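Local atomic coordinates of Non-structural protein (Porcine reproductive and respiratory syndrome virus, PDB entry 3IFU), a protein that probably cleaves itself from the viral polyprotein as a papain-like cysteine protease, binds zinc, and is likely to suppress host interferon-beta production. Residues L78-I81 with F82-R86. Residues are numbered along the deposited sequence; the frame is centred on the assembly and turned at random.
Sequences LSAI and FPIAR
The Phe82 ring carries CB of Arg86 on one face, 4.3 Å above the plane and displaced toward the rim. The Phe82 side chain leaves the backbone away from 78-81. Phe82 CG is anti to its own backbone N (chi1 180°), which carries the ring to Met98 of helix 94-108 and Gly137 of the second subunit. The Pro83 ring meets 78-81 at its CD corner. There CD packs 3.4 Å from Ala80 O and also touches Ser79 O. Ile84 lies across the same carbonyl of Ala80. With CG1 beside the backbone N (chi1 -69°), Ile84 runs CG1 and CD1 alongside Ala80 O, and CD1 lies 4.0 Å from Ala80 CB. Ala80, Pro83 and Ile84 all pack on Val140 of strand 140-142.

The backbone forms the first turn of helix 81-87. Ile84 N donates to Ala80 O at 3.2 Å, nearly straight at 163°. Ala85 N donates to Ile81 O at 3.1 Å. The preceding pair, Leu78 and Phe82, is bridged by a water. The water donates to Leu78 O at 2.8 Å and accepts from Phe82 N at 2.7 Å. It thus stands in for a direct bond between Leu78 O and Phe82 N, four residues apart.

Pro83 has no N-H to give, so Ser79 O cannot receive the usual helical bond from it; the ring packs there instead. This suits a proline in a first helical turn. The side chain of Ser79 lies about 5 Å from that of the zinc ligand Cys76. The contact therefore joins a zinc-site loop to a short helix of the papain-like protease domain. Two direct bonds, one water bridge and apolar packing on the sheet hold that buried junction.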
loop_
_atom_site.group_PDB
_atom_site.type_symbol
_atom_site.label_atom_id
_atom_site.label_comp_id
_atom_site.label_asym_id
_atom_site.label_seq_id
_atom_site.Cartn_x
_atom_site.Cartn_y
_atom_site.Cartn_z
ATOM N N LEU A 78 -8.264 -13.216 -5.332
ATOM C CA LEU A 78 -9.110 -12.028 -5.231
ATOM C C LEU A 78 -8.330 -10.952 -4.491
ATOM O O LEU A 78 -8.619 -9.751 -4.597
ATOM C CB LEU A 78 -10.402 -12.342 -4.468
ATOM C CG LEU A 78 -11.536 -13.014 -5.242
ATOM C CD1 LEU A 78 -12.670 -13.355 -4.301
ATOM C CD2 LEU A 78 -12.022 -12.080 -6.328
ATOM N N SER A 79 -7.333 -11.409 -3.743
ATOM C CA SER A 79 -6.468 -10.548 -2.959
ATOM C C SER A 79 -5.293 -9.991 -3.779
ATOM O O SER A 79 -4.642 -9.040 -3.364
ATOM C CB SER A 79 -5.960 -11.348 -1.756
ATOM O OG SER A 79 -4.954 -10.655 -1.052
ATOM N N ALA A 80 -5.025 -10.573 -4.947
ATOM C CA ALA A 80 -3.919 -10.114 -5.784
ATOM C C ALA A 80 -4.335 -9.107 -6.857
ATOM O O ALA A 80 -3.479 -8.451 -7.467
ATOM C CB ALA A 80 -3.231 -11.303 -6.430
ATOM N N ILE A 81 -5.642 -8.966 -7.071
ATOM C CA ILE A 81 -6.154 -8.046 -8.083
ATOM C C ILE A 81 -5.686 -6.586 -7.937
ATOM O O ILE A 81 -5.139 -6.009 -8.884
ATOM C CB ILE A 81 -7.703 -8.096 -8.147
ATOM C CG1 ILE A 81 -8.155 -9.536 -8.426
ATOM C CG2 ILE A 81 -8.212 -7.176 -9.247
ATOM C CD1 ILE A 81 -9.607 -9.684 -8.760
ATOM N N PHE A 82 -5.882 -5.997 -6.761
ATOM C CA PHE A 82 -5.469 -4.619 -6.537
ATOM C C PHE A 82 -3.952 -4.385 -6.638
ATOM O O PHE A 82 -3.514 -3.479 -7.347
ATOM C CB PHE A 82 -5.973 -4.113 -5.179
ATOM C CG PHE A 82 -5.570 -2.702 -4.884
ATOM C CD1 PHE A 82 -6.134 -1.643 -5.588
ATOM C CD2 PHE A 82 -4.565 -2.432 -3.964
ATOM C CE1 PHE A 82 -5.698 -0.332 -5.388
ATOM C CE2 PHE A 82 -4.124 -1.126 -3.757
ATOM C CZ PHE A 82 -4.694 -0.076 -4.474
ATOM N N PRO A 83 -3.128 -5.176 -5.920
ATOM C CA PRO A 83 -1.675 -4.976 -5.997
ATOM C C PRO A 83 -1.108 -5.066 -7.418
ATOM O O PRO A 83 -0.256 -4.263 -7.806
ATOM C CB PRO A 83 -1.128 -6.072 -5.092
ATOM C CG PRO A 83 -2.188 -6.198 -4.074
ATOM C CD PRO A 83 -3.452 -6.180 -4.892
ATOM N N ILE A 84 -1.570 -6.048 -8.188
ATOM C CA ILE A 84 -1.094 -6.203 -9.563
ATOM C C ILE A 84 -1.515 -4.999 -10.407
ATOM O O ILE A 84 -0.746 -4.510 -11.226
ATOM C CB ILE A 84 -1.633 -7.501 -10.220
ATOM C CG1 ILE A 84 -0.998 -8.725 -9.557
ATOM C CG2 ILE A 84 -1.342 -7.486 -11.706
ATOM C CD1 ILE A 84 -1.649 -10.038 -9.926
ATOM N N ALA A 85 -2.731 -4.519 -10.200
ATOM C CA ALA A 85 -3.202 -3.368 -10.949
ATOM C C ALA A 85 -2.456 -2.089 -10.554
ATOM O O ALA A 85 -2.080 -1.303 -11.422
ATOM C CB ALA A 85 -4.700 -3.187 -10.750
ATOM N N ARG A 86 -2.232 -1.874 -9.259
ATOM C CA ARG A 86 -1.538 -0.659 -8.843
ATOM C C ARG A 86 -0.092 -0.583 -9.293
ATOM O O ARG A 86 0.368 0.469 -9.727
ATOM C CB ARG A 86 -1.550 -0.473 -7.328
ATOM C CG ARG A 86 -1.158 0.953 -6.940
ATOM C CD ARG A 86 -2.389 1.848 -6.997
ATOM N NE ARG A 86 -2.219 3.151 -7.650
ATOM C CZ ARG A 86 -1.799 3.327 -8.899
ATOM N NH1 ARG A 86 -1.476 2.285 -9.652
ATOM N NH2 ARG A 86 -1.758 4.544 -9.420
HETATM O O HOH W 1 -6.905 -7.489 -4.808
#